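Local coordinates for mitochondrial dynamics protein MID49 (Mus musculus, PDB 4WOY), which recruits the dynamin-related protein Drp1 to the mitochondrial outer membrane, where it is required for fission, and regulates the GTPase activity of Drp1, at residues A[51-56]-A[69-74]; A[160-165]-A[173-178]; A[98-103]-A[122-127]; A[189-194]-A[209-214]. The protein carries 1 engineered substitution. All blocks are in the same frame, centred on the assembly; numbering follows the deposited sequence.

Interaction 1: A[51-56]-A[69-74]; sequences LVPGGP and VRLLAP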
loop_
_atom_site.group_PDB
_atom_site.type_symbol
_atom_site.label_atom_id
_atom_site.label_comp_id
_atom_site.label_asym_id
_atom_site.label_seq_id
_atom_site.Cartn_x
_atom_site.Cartn_y
_atom_site.Cartn_z
ATOM N N LEU A 51 14.923 -8.367 -2.029
ATOM C CA LEU A 51 13.572 -7.963 -2.371
ATOM C C LEU A 51 12.578 -8.804 -1.575
ATOM O O LEU A 51 12.690 -10.014 -1.517
ATOM C CB LEU A 51 13.313 -8.117 -3.876
ATOM C CG LEU A 51 14.205 -7.406 -4.902
ATOM C CD1 LEU A 51 13.515 -7.319 -6.254
ATOM C CD2 LEU A 51 14.600 -6.015 -4.429
ATOM N N VAL A 52 11.615 -8.143 -0.950
ATOM C CA VAL A 52 10.585 -8.813 -0.167
ATOM C C VAL A 52 9.198 -8.574 -0.754
ATOM O O VAL A 52 8.732 -7.435 -0.814
ATOM C CB VAL A 52 10.569 -8.337 1.304
ATOM C CG1 VAL A 52 9.451 -9.021 2.072
ATOM C CG2 VAL A 52 11.928 -8.556 1.962
ATOM N N PRO A 53 8.554 -9.646 -1.229
ATOM C CA PRO A 53 7.165 -9.547 -1.665
ATOM C C PRO A 53 6.237 -9.501 -0.463
ATOM O O PRO A 53 6.511 -10.130 0.563
ATOM C CB PRO A 53 6.965 -10.821 -2.497
ATOM C CG PRO A 53 7.927 -11.794 -1.920
ATOM C CD PRO A 53 9.136 -10.965 -1.529
ATOM N N GLY A 54 5.164 -8.725 -0.582
ATOM C CA GLY A 54 4.240 -8.534 0.516
ATOM C C GLY A 54 2.968 -7.862 0.047
ATOM O O GLY A 54 2.740 -7.716 -1.159
ATOM N N GLY A 55 2.155 -7.433 1.013
ATOM C CA GLY A 55 0.853 -6.858 0.743
ATOM C C GLY A 55 -0.263 -7.807 1.154
ATOM O O GLY A 55 -0.003 -8.878 1.718
ATOM N N PRO A 56 -1.517 -7.408 0.887
ATOM C CA PRO A 56 -2.709 -8.160 1.288
ATOM C C PRO A 56 -2.717 -9.593 0.762
ATOM O O PRO A 56 -3.348 -10.467 1.379
ATOM C CB PRO A 56 -3.853 -7.348 0.678
ATOM C CG PRO A 56 -3.320 -5.942 0.645
ATOM C CD PRO A 56 -1.865 -6.112 0.271
ATOM N N VAL A 69 0.564 -6.124 -5.321
ATOM C CA VAL A 69 1.470 -6.936 -4.554
ATOM C C VAL A 69 2.742 -6.103 -4.356
ATOM O O VAL A 69 3.374 -5.658 -5.332
ATOM C CB VAL A 69 1.756 -8.257 -5.257
ATOM C CG1 VAL A 69 2.747 -9.112 -4.445
ATOM C CG2 VAL A 69 0.440 -8.979 -5.538
ATOM N N ARG A 70 3.088 -5.850 -3.097
ATOM C CA ARG A 70 4.256 -5.027 -2.805
ATOM C C ARG A 70 5.549 -5.811 -3.017
ATOM O O ARG A 70 5.685 -6.960 -2.584
ATOM C CB ARG A 70 4.178 -4.464 -1.382
ATOM C CG ARG A 70 2.752 -4.324 -0.891
ATOM C CD ARG A 70 2.509 -3.124 0.019
ATOM N NE ARG A 70 3.513 -2.980 1.058
ATOM C CZ ARG A 70 3.685 -1.862 1.754
ATOM N NH1 ARG A 70 2.909 -0.804 1.534
ATOM N NH2 ARG A 70 4.633 -1.802 2.671
ATOM N N LEU A 71 6.470 -5.198 -3.748
ATOM C CA LEU A 71 7.812 -5.717 -3.886
ATOM C C LEU A 71 8.745 -4.679 -3.243
ATOM O O LEU A 71 9.038 -3.617 -3.823
ATOM C CB LEU A 71 8.138 -5.973 -5.350
ATOM C CG LEU A 71 9.314 -6.899 -5.603
ATOM C CD1 LEU A 71 9.080 -8.184 -4.834
ATOM C CD2 LEU A 71 9.471 -7.186 -7.086
ATOM N N LEU A 72 9.167 -4.987 -2.017
ATOM C CA LEU A 72 9.966 -4.076 -1.210
ATOM C C LEU A 72 11.435 -4.252 -1.531
ATOM O O LEU A 72 11.934 -5.369 -1.497
ATOM C CB LEU A 72 9.749 -4.325 0.277
ATOM C CG LEU A 72 8.349 -4.196 0.856
ATOM C CD1 LEU A 72 8.414 -4.089 2.374
ATOM C CD2 LEU A 72 7.621 -3.014 0.242
ATOM N N ALA A 73 12.102 -3.150 -1.878
ATOM C CA ALA A 73 13.549 -3.112 -2.077
ATOM C C ALA A 73 14.168 -2.160 -1.033
ATOM O O ALA A 73 14.179 -0.942 -1.225
ATOM C CB ALA A 73 13.901 -2.679 -3.514
ATOM N N PRO A 74 14.632 -2.716 0.100
ATOM C CA PRO A 74 15.134 -1.864 1.192
ATOM C C PRO A 74 16.517 -1.291 0.935
ATOM O O PRO A 74 17.442 -2.013 0.597
ATOM C CB PRO A 74 15.147 -2.805 2.402
ATOM C CG PRO A 74 15.229 -4.192 1.817
ATOM C CD PRO A 74 14.510 -4.134 0.496
#
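L51 meets A73 and L71 just ahead of the strand: chi1 of -57° sets its CG opposite the carbonyl carbon, and the two methyls divide the work, CD2 lying 3.5 Å from A73 CB and CD1 4.1 Å from L71 CD2. Its CA also approaches L72 O at 3.2 Å, a CA-H...O contact. V52 forms a hydrogen-bonded antiparallel pair with L72, with N to L72 O and O to L72 N both 2.8 Å. Its side chain shares a sheet face with L72 and R70. This short ladder belongs to the mixed sheet of the nucleotidyltransferase-like domain, predicted to lie in the cytoplasmic part of the protein; strand 69-74 runs parallel to strand 173-182 on its other edge. P53 faces the opposite way, pairing with L71 without hydrogen bonds, and L71 CD1 reaches its CB at 4.1 Å on the face covered by helix 18-42. G54 closes the ladder: its N binds R70 O at 2.7 Å, and its O accepts from R70 N. R70 CG lies 3.6 Å from the CA of G55, while the guanidinium runs on to a salt bridge with D208.

Interaction 2: A[160-165]-A[173-178]; sequences SEELLL and EFTLAV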
loop_
_atom_site.group_PDB
_atom_site.type_symbol
_atom_site.label_atom_id
_atom_site.label_comp_id
_atom_site.label_asym_id
_atom_site.label_seq_id
_atom_site.Cartn_x
_atom_site.Cartn_y
_atom_site.Cartn_z
ATOM N N SER A 160 3.699 5.819 -12.508
ATOM C CA SER A 160 4.295 5.406 -11.209
ATOM C C SER A 160 5.461 4.416 -11.361
ATOM O O SER A 160 6.370 4.676 -12.152
ATOM C CB SER A 160 3.203 4.804 -10.326
ATOM O OG SER A 160 3.663 4.585 -9.019
ATOM N N GLU A 161 5.464 3.309 -10.599
ATOM C CA GLU A 161 6.381 2.178 -10.889
ATOM C C GLU A 161 5.845 0.747 -10.716
ATOM O O GLU A 161 6.136 0.044 -9.744
ATOM C CB GLU A 161 7.660 2.262 -10.092
ATOM C CG GLU A 161 8.749 2.928 -10.880
ATOM C CD GLU A 161 10.071 2.785 -10.207
ATOM O OE1 GLU A 161 11.043 3.396 -10.691
ATOM O OE2 GLU A 161 10.141 2.058 -9.188
ATOM N N GLU A 162 5.066 0.333 -11.703
ATOM C CA GLU A 162 4.301 -0.883 -11.609
ATOM C C GLU A 162 4.754 -1.922 -12.628
ATOM O O GLU A 162 5.056 -1.611 -13.778
ATOM C CB GLU A 162 2.831 -0.528 -11.748
ATOM C CG GLU A 162 2.484 0.552 -10.727
ATOM C CD GLU A 162 1.020 0.826 -10.616
ATOM O OE1 GLU A 162 0.230 0.090 -11.236
ATOM O OE2 GLU A 162 0.658 1.788 -9.906
ATOM N N LEU A 163 4.804 -3.163 -12.182
ATOM C CA LEU A 163 5.120 -4.284 -13.048
ATOM C C LEU A 163 3.838 -5.060 -13.285
ATOM O O LEU A 163 3.255 -5.588 -12.345
ATOM C CB LEU A 163 6.166 -5.172 -12.385
ATOM C CG LEU A 163 7.597 -4.647 -12.507
ATOM C CD1 LEU A 163 8.564 -5.544 -11.728
ATOM C CD2 LEU A 163 8.005 -4.484 -13.953
ATOM N N LEU A 164 3.393 -5.169 -14.530
ATOM C CA LEU A 164 2.123 -5.848 -14.752
ATOM C C LEU A 164 2.385 -7.293 -15.149
ATOM O O LEU A 164 3.226 -7.596 -15.996
ATOM C CB LEU A 164 1.276 -5.131 -15.823
ATOM C CG LEU A 164 0.646 -3.761 -15.483
ATOM C CD1 LEU A 164 -0.238 -3.250 -16.624
ATOM C CD2 LEU A 164 -0.144 -3.771 -14.177
ATOM N N LEU A 165 1.655 -8.190 -14.499
ATOM C CA LEU A 165 1.843 -9.599 -14.725
ATOM C C LEU A 165 0.651 -10.328 -15.374
ATOM O O LEU A 165 -0.431 -10.447 -14.785
ATOM C CB LEU A 165 2.192 -10.255 -13.398
ATOM C CG LEU A 165 2.482 -11.703 -13.728
ATOM C CD1 LEU A 165 3.638 -11.699 -14.662
ATOM C CD2 LEU A 165 2.811 -12.573 -12.552
ATOM N N GLU A 173 -4.355 -12.487 -12.934
ATOM C CA GLU A 173 -3.694 -11.281 -13.421
ATOM C C GLU A 173 -3.259 -10.531 -12.205
ATOM O O GLU A 173 -4.044 -10.472 -11.264
ATOM C CB GLU A 173 -4.642 -10.410 -14.231
ATOM C CG GLU A 173 -4.806 -10.783 -15.670
ATOM C CD GLU A 173 -5.925 -9.993 -16.332
ATOM O OE1 GLU A 173 -6.782 -9.453 -15.600
ATOM O OE2 GLU A 173 -5.972 -9.934 -17.579
ATOM N N PHE A 174 -2.074 -9.925 -12.189
ATOM C CA PHE A 174 -1.814 -8.961 -11.118
ATOM C C PHE A 174 -0.660 -7.985 -11.319
ATOM O O PHE A 174 0.108 -8.073 -12.271
ATOM C CB PHE A 174 -1.612 -9.678 -9.785
ATOM C CG PHE A 174 -0.400 -10.533 -9.726
ATOM C CD1 PHE A 174 -0.445 -11.845 -10.147
ATOM C CD2 PHE A 174 0.786 -10.033 -9.218
ATOM C CE1 PHE A 174 0.662 -12.650 -10.073
ATOM C CE2 PHE A 174 1.912 -10.833 -9.151
ATOM C CZ PHE A 174 1.842 -12.145 -9.570
ATOM N N THR A 175 -0.557 -7.051 -10.376
ATOM C CA THR A 175 0.395 -5.969 -10.448
ATOM C C THR A 175 1.402 -5.996 -9.305
ATOM O O THR A 175 1.038 -6.190 -8.155
ATOM C CB THR A 175 -0.332 -4.642 -10.431
ATOM O OG1 THR A 175 -1.271 -4.623 -11.508
ATOM C CG2 THR A 175 0.646 -3.489 -10.594
ATOM N N LEU A 176 2.677 -5.818 -9.636
ATOM C CA LEU A 176 3.708 -5.680 -8.630
ATOM C C LEU A 176 4.066 -4.199 -8.498
ATOM O O LEU A 176 4.317 -3.512 -9.498
ATOM C CB LEU A 176 4.950 -6.497 -8.983
ATOM C CG LEU A 176 4.886 -8.014 -8.782
ATOM C CD1 LEU A 176 5.969 -8.689 -9.617
ATOM C CD2 LEU A 176 5.035 -8.416 -7.320
ATOM N N ALA A 177 4.039 -3.690 -7.275
ATOM C CA ALA A 177 4.529 -2.332 -7.043
ATOM C C ALA A 177 5.944 -2.432 -6.516
ATOM O O ALA A 177 6.169 -2.941 -5.408
ATOM C CB ALA A 177 3.631 -1.566 -6.074
ATOM N N VAL A 178 6.912 -1.982 -7.310
ATOM C CA VAL A 178 8.299 -2.033 -6.874
ATOM C C VAL A 178 8.555 -0.844 -5.968
ATOM O O VAL A 178 8.502 0.304 -6.417
ATOM C CB VAL A 178 9.276 -2.007 -8.038
ATOM C CG1 VAL A 178 10.685 -2.142 -7.519
ATOM C CG2 VAL A 178 8.948 -3.114 -9.027
#
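The beta hairpin of strands 162-166 and 173-182 joins E161-L165 to E173-V178 on the mixed sheet of the nucleotidyltransferase-like domain. L163 pairs with L176, and L165 with F174, through two bonds each, whereas E162-A177 and L164-T175 are the intervening non-hydrogen-bonded pairs. The central pair is the straighter: L163 N to L176 O is 2.8 Å with an N-H...O angle of 176°, and the return bond from L176 N matches it in length. Just ahead of strand 162-166, E161 O still accepts from V178 N, at a longer 3.3 Å.

L163, L165, F174 and L176 share the face turned to helix 18-42, which L165 and L176 touch. There the CB atoms of L163 and L176 stand 3.8 Å apart, and L163 CD1 reaches across to V178 CG2 at 3.7 Å. On the opposite face the T175 methyl CG2 lies beside E162, whose outstretched side chain passes it obliquely with OE1 3.7 Å from that methyl. E173, at the end of the ladder, turns its carboxylate to K166 in a salt bridge.

The flat group of the contact is F174. With chi1 at 66° its CG sits between its own backbone N and carbonyl carbon, and the ring runs alongside L165. L165 holds CG anti to its backbone N, and its CB stands over the centre of the ring face, 4.2 Å from the centroid and 5° off the normal, in a CH-pi contact.

Interaction 3: A[98-103]-A[122-127]; sequences WAVRRT and GYLSSR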
loop_
_atom_site.group_PDB
_atom_site.type_symbol
_atom_site.label_atom_id
_atom_site.label_comp_id
_atom_site.label_asym_id
_atom_site.label_seq_id
_atom_site.Cartn_x
_atom_site.Cartn_y
_atom_site.Cartn_z
ATOM N N TRP A 98 8.136 12.612 4.139
ATOM C CA TRP A 98 9.287 12.692 5.031
ATOM C C TRP A 98 10.554 12.971 4.217
ATOM O O TRP A 98 10.669 12.512 3.065
ATOM C CB TRP A 98 9.434 11.386 5.839
ATOM C CG TRP A 98 8.554 11.295 7.062
ATOM C CD1 TRP A 98 7.183 11.156 7.114
ATOM C CD2 TRP A 98 8.997 11.334 8.421
ATOM N NE1 TRP A 98 6.756 11.117 8.419
ATOM C CE2 TRP A 98 7.850 11.217 9.242
ATOM C CE3 TRP A 98 10.248 11.455 9.021
ATOM C CZ2 TRP A 98 7.924 11.214 10.621
ATOM C CZ3 TRP A 98 10.323 11.446 10.408
ATOM C CH2 TRP A 98 9.169 11.322 11.189
ATOM N N ALA A 99 11.494 13.724 4.795
ATOM C CA ALA A 99 12.781 13.949 4.124
ATOM C C ALA A 99 13.847 13.079 4.768
ATOM O O ALA A 99 13.756 12.713 5.938
ATOM C CB ALA A 99 13.194 15.404 4.148
ATOM N N VAL A 100 14.834 12.721 3.969
ATOM C CA VAL A 100 15.955 11.931 4.427
ATOM C C VAL A 100 17.200 12.824 4.273
ATOM O O VAL A 100 17.643 13.116 3.155
ATOM C CB VAL A 100 16.080 10.579 3.628
ATOM C CG1 VAL A 100 17.229 9.754 4.133
ATOM C CG2 VAL A 100 14.792 9.769 3.715
ATOM N N ARG A 101 17.735 13.271 5.411
ATOM C CA ARG A 101 18.787 14.285 5.466
ATOM C C ARG A 101 20.154 13.632 5.597
ATOM O O ARG A 101 20.396 12.809 6.479
ATOM C CB ARG A 101 18.549 15.233 6.653
ATOM C CG ARG A 101 19.464 16.446 6.724
ATOM C CD ARG A 101 19.360 17.155 8.090
ATOM N NE ARG A 101 18.257 18.110 8.152
ATOM C CZ ARG A 101 17.565 18.393 9.255
ATOM N NH1 ARG A 101 17.844 17.778 10.409
ATOM N NH2 ARG A 101 16.580 19.285 9.205
ATOM N N ARG A 102 21.049 14.010 4.713
ATOM C CA ARG A 102 22.415 13.571 4.788
ATOM C C ARG A 102 23.052 14.325 5.949
ATOM O O ARG A 102 22.763 15.496 6.173
ATOM C CB ARG A 102 23.132 13.799 3.463
ATOM C CG ARG A 102 24.597 13.435 3.487
ATOM C CD ARG A 102 24.874 11.968 3.813
ATOM N NE ARG A 102 26.150 11.600 3.202
ATOM C CZ ARG A 102 27.344 11.856 3.735
ATOM N NH1 ARG A 102 27.442 12.463 4.910
ATOM N NH2 ARG A 102 28.452 11.507 3.091
ATOM N N THR A 103 23.862 13.608 6.723
ATOM C CA THR A 103 24.437 14.089 7.982
ATOM C C THR A 103 25.970 14.019 7.953
ATOM O O THR A 103 26.530 13.332 7.110
ATOM C CB THR A 103 23.924 13.202 9.165
ATOM O OG1 THR A 103 22.495 13.251 9.256
ATOM C CG2 THR A 103 24.416 13.698 10.363
ATOM N N GLY A 122 21.121 18.619 0.147
ATOM C CA GLY A 122 21.510 17.802 1.284
ATOM C C GLY A 122 20.543 16.684 1.662
ATOM O O GLY A 122 20.563 16.192 2.788
ATOM N N TYR A 123 19.679 16.309 0.726
ATOM C CA TYR A 123 18.711 15.264 0.964
ATOM C C TYR A 123 18.775 14.173 -0.063
ATOM O O TYR A 123 18.995 14.432 -1.249
ATOM C CB TYR A 123 17.310 15.856 0.973
ATOM C CG TYR A 123 17.101 16.835 2.098
ATOM C CD1 TYR A 123 16.652 16.402 3.351
ATOM C CD2 TYR A 123 17.370 18.190 1.921
ATOM C CE1 TYR A 123 16.473 17.304 4.401
ATOM C CE2 TYR A 123 17.191 19.110 2.968
ATOM C CZ TYR A 123 16.755 18.652 4.201
ATOM O OH TYR A 123 16.560 19.541 5.230
ATOM N N LEU A 124 18.549 12.952 0.396
ATOM C CA LEU A 124 18.436 11.812 -0.482
ATOM C C LEU A 124 17.111 11.874 -1.240
ATOM O O LEU A 124 16.036 11.795 -0.642
ATOM C CB LEU A 124 18.518 10.521 0.321
ATOM C CG LEU A 124 18.494 9.202 -0.430
ATOM C CD1 LEU A 124 19.705 9.112 -1.309
ATOM C CD2 LEU A 124 18.479 8.090 0.591
ATOM N N SER A 125 17.199 12.009 -2.560
ATOM C CA SER A 125 16.019 12.295 -3.373
ATOM C C SER A 125 15.295 11.035 -3.832
ATOM O O SER A 125 15.837 10.279 -4.605
ATOM C CB SER A 125 16.399 13.116 -4.602
ATOM O OG SER A 125 15.265 13.311 -5.440
ATOM N N SER A 126 14.059 10.843 -3.391
ATOM C CA SER A 126 13.287 9.719 -3.881
ATOM C C SER A 126 13.106 9.837 -5.407
ATOM O O SER A 126 13.200 8.838 -6.108
ATOM C CB SER A 126 11.945 9.625 -3.141
ATOM O OG SER A 126 11.117 10.714 -3.450
ATOM N N ARG A 127 12.907 11.062 -5.908
ATOM C CA ARG A 127 12.677 11.288 -7.332
ATOM C C ARG A 127 13.832 10.810 -8.190
ATOM O O ARG A 127 13.608 10.207 -9.231
ATOM C CB ARG A 127 12.432 12.769 -7.636
ATOM C CG ARG A 127 12.536 13.121 -9.132
ATOM C CD ARG A 127 12.290 14.599 -9.394
ATOM N NE ARG A 127 13.247 15.450 -8.678
ATOM C CZ ARG A 127 14.477 15.736 -9.112
ATOM N NH1 ARG A 127 14.916 15.245 -10.273
ATOM N NH2 ARG A 127 15.268 16.522 -8.386
#
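V100 and R102 hold residues 122-124 by backbone hydrogen bonds: L124 N donates to V100 O at 2.9 Å, and R102 N to G122 O at 3.0 Å. Between them R101 and Y123 form a single beta bridge. V100 O is used a second time, as Y123 CA comes to 3.2 Å of it in a CA-H...O contact, and the same oxygen lies at the edge of the Y123 ring, near its plane.

Apolar contacts flank the bridge. A99 CB sits 3.7 Å from Y123 CD1, approaching the ring obliquely. V100 and L124 pack flank to flank, with V100 CG1 4.1 Å from L124 CB, next to W205 of strand 205-208.

Aromatic and charged groups meet where R101 accompanies Y123. Chi1 of -172° carries the R101 chain along the Y123 ring, so that R101 CB is 3.7 Å from Y123 CE1; the bend at chi3 then brings the guanidinium to the phenol. Y123 OH lies at the edge of that group, 3.7 Å from R101 NE, a proximity and not a hydrogen bond, with the two planes 55° apart. R102 instead directs its guanidinium to a salt bridge with D116 and to H108 O.

Within the nucleotidyltransferase-like domain, strand 97-102 thus takes on the small antiparallel ribbon of residues 119-124, which leads straight into helix 126-139; S125 occupies the N-cap of that helix, its OG bonded to V128 N.

Interaction 4: A[189-194]-A[209-214]; sequences DRLLLA and LYPVET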
loop_
_atom_site.group_PDB
_atom_site.type_symbol
_atom_site.label_atom_id
_atom_site.label_comp_id
_atom_site.label_asym_id
_atom_site.label_seq_id
_atom_site.Cartn_x
_atom_site.Cartn_y
_atom_site.Cartn_z
ATOM N N ASP A 189 7.382 -0.988 12.389
ATOM C CA ASP A 189 7.780 -1.329 11.036
ATOM C C ASP A 189 7.255 -0.390 9.958
ATOM O O ASP A 189 7.186 -0.779 8.801
ATOM C CB ASP A 189 7.357 -2.768 10.743
ATOM C CG ASP A 189 8.184 -3.779 11.523
ATOM O OD1 ASP A 189 9.433 -3.661 11.527
ATOM O OD2 ASP A 189 7.582 -4.660 12.168
ATOM N N ARG A 190 6.893 0.837 10.316
ATOM C CA ARG A 190 6.463 1.808 9.299
ATOM C C ARG A 190 7.619 2.109 8.331
ATOM O O ARG A 190 8.784 1.923 8.675
ATOM C CB ARG A 190 5.960 3.090 9.952
ATOM C CG ARG A 190 7.042 3.896 10.638
ATOM C CD ARG A 190 6.451 5.070 11.358
ATOM N NE ARG A 190 5.518 4.646 12.381
ATOM C CZ ARG A 190 4.538 5.409 12.846
ATOM N NH1 ARG A 190 4.378 6.634 12.360
ATOM N NH2 ARG A 190 3.715 4.947 13.779
ATOM N N LEU A 191 7.308 2.529 7.113
ATOM C CA LEU A 191 8.340 2.737 6.101
ATOM C C LEU A 191 8.199 4.097 5.446
ATOM O O LEU A 191 7.167 4.762 5.575
ATOM C CB LEU A 191 8.285 1.645 5.015
ATOM C CG LEU A 191 8.537 0.204 5.513
ATOM C CD1 LEU A 191 8.241 -0.849 4.428
ATOM C CD2 LEU A 191 9.966 0.031 6.060
ATOM N N LEU A 192 9.259 4.504 4.758
ATOM C CA LEU A 192 9.174 5.586 3.801
ATOM C C LEU A 192 9.386 4.974 2.434
ATOM O O LEU A 192 10.320 4.172 2.254
ATOM C CB LEU A 192 10.233 6.651 4.076
ATOM C CG LEU A 192 10.291 7.162 5.510
ATOM C CD1 LEU A 192 11.449 8.138 5.672
ATOM C CD2 LEU A 192 8.967 7.763 5.875
ATOM N N LEU A 193 8.544 5.343 1.471
ATOM C CA LEU A 193 8.673 4.820 0.122
ATOM C C LEU A 193 9.163 5.883 -0.832
ATOM O O LEU A 193 8.764 7.040 -0.740
ATOM C CB LEU A 193 7.337 4.291 -0.397
ATOM C CG LEU A 193 6.330 3.539 0.468
ATOM C CD1 LEU A 193 4.966 3.665 -0.157
ATOM C CD2 LEU A 193 6.703 2.090 0.544
ATOM N N ALA A 194 9.994 5.483 -1.774
ATOM C CA ALA A 194 10.288 6.312 -2.909
ATOM C C ALA A 194 9.111 6.208 -3.883
ATOM O O ALA A 194 9.124 5.395 -4.803
ATOM C CB ALA A 194 11.586 5.861 -3.578
ATOM N N LEU A 209 2.272 3.531 6.180
ATOM C CA LEU A 209 1.804 2.993 7.458
ATOM C C LEU A 209 1.251 1.569 7.342
ATOM O O LEU A 209 0.801 0.994 8.340
ATOM C CB LEU A 209 0.743 3.901 8.082
ATOM C CG LEU A 209 1.269 5.286 8.488
ATOM C CD1 LEU A 209 0.180 6.191 9.095
ATOM C CD2 LEU A 209 2.484 5.158 9.424
ATOM N N TYR A 210 1.295 0.999 6.142
ATOM C CA TYR A 210 0.676 -0.298 5.913
ATOM C C TYR A 210 1.169 -1.406 6.901
ATOM O O TYR A 210 0.341 -2.091 7.492
ATOM C CB TYR A 210 0.881 -0.736 4.448
ATOM C CG TYR A 210 0.428 -2.157 4.187
ATOM C CD1 TYR A 210 -0.893 -2.433 3.818
ATOM C CD2 TYR A 210 1.310 -3.223 4.340
ATOM C CE1 TYR A 210 -1.320 -3.725 3.596
ATOM C CE2 TYR A 210 0.894 -4.512 4.128
ATOM C CZ TYR A 210 -0.421 -4.763 3.749
ATOM O OH TYR A 210 -0.818 -6.058 3.555
ATOM N N PRO A 211 2.495 -1.561 7.106
ATOM C CA PRO A 211 2.949 -2.613 8.037
ATOM C C PRO A 211 2.459 -2.428 9.475
ATOM O O PRO A 211 2.186 -3.405 10.169
ATOM C CB PRO A 211 4.479 -2.501 7.984
ATOM C CG PRO A 211 4.768 -1.871 6.661
ATOM C CD PRO A 211 3.644 -0.869 6.473
ATOM N N VAL A 212 2.378 -1.182 9.928
ATOM C CA VAL A 212 1.900 -0.889 11.277
ATOM C C VAL A 212 0.416 -1.200 11.417
ATOM O O VAL A 212 -0.013 -1.782 12.412
ATOM C CB VAL A 212 2.132 0.587 11.642
ATOM C CG1 VAL A 212 1.587 0.876 13.026
ATOM C CG2 VAL A 212 3.603 0.930 11.556
ATOM N N GLU A 213 -0.352 -0.798 10.404
ATOM C CA GLU A 213 -1.799 -0.987 10.362
ATOM C C GLU A 213 -2.179 -2.459 10.336
ATOM O O GLU A 213 -3.078 -2.885 11.061
ATOM C CB GLU A 213 -2.413 -0.268 9.150
ATOM C CG GLU A 213 -2.260 1.241 9.199
ATOM C CD GLU A 213 -2.557 1.932 7.870
ATOM O OE1 GLU A 213 -2.450 1.290 6.807
ATOM O OE2 GLU A 213 -2.862 3.140 7.899
ATOM N N THR A 214 -1.517 -3.243 9.499
ATOM C CA THR A 214 -1.906 -4.647 9.415
ATOM C C THR A 214 -1.444 -5.407 10.659
ATOM O O THR A 214 -2.099 -6.354 11.064
ATOM C CB THR A 214 -1.389 -5.341 8.133
ATOM O OG1 THR A 214 0.001 -5.635 8.254
ATOM C CG2 THR A 214 -1.626 -4.457 6.911
#
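R190 and L209 run alongside each other, and the guanidinium is the flat group on which they meet. L209 CD2 covers one face of it near the margin, 3.8 Å above the plane, with R190 NH1 its nearest atom. Two bends in the arginine bring this about: chi1 of 68° wedges CG between backbone N and carbonyl carbon, and chi3 of 61° folds the chain again before the head. A salt bridge from R190 NH2 to D188 OD2 probably helps fix the rotation of the head.

V212 packs on R190 as well. Its CG2, opposite the carbonyl carbon and beside its own backbone N, touches R190 CB at 3.6 Å and R190 N at 3.5 Å. P211 meets the backbone of D189: its CB is 3.3 Å from D189 O, and its CG is 4.3 Å from L191 CD1, while D189 CB lies 4.0 Å from P211 CB.

No hydrogen bond crosses between the segments; near the surface, methyls and a proline ring pack on the chain and guanidinium face of R190 and on the backbone at D189 and R190. On the helical side E213 N bonds to L209 O, beginning the turn. In the nucleotidyltransferase-like fold this is the entrance of strand 191-193 packed on the first turn of helix 210-224, where D208 OD1 binds Y210 N and P211 touches R70 of the sheet.

Overall arrangement
Interactions 1 and 2 are ladders of one mixed sheet, joined where strand 69-74 pairs with strand 173-182: L71 N and A177 O are 2.8 Å apart. Interaction 2 is the more buried and the more regularly bonded. Interaction 4 lies near the surface at the start of strand 191-193, uses van der Waals contact instead of backbone bonds, and reaches interaction 1 through Y210 beside R70 and L191 beside L72. Interaction 3 is peripheral, its centre about 22 Å from that of interaction 1; backbone bonds there are few and ring and arginine contacts take over. It touches interaction 4 through W98 CB and L192 CD2, 3.7 Å apart.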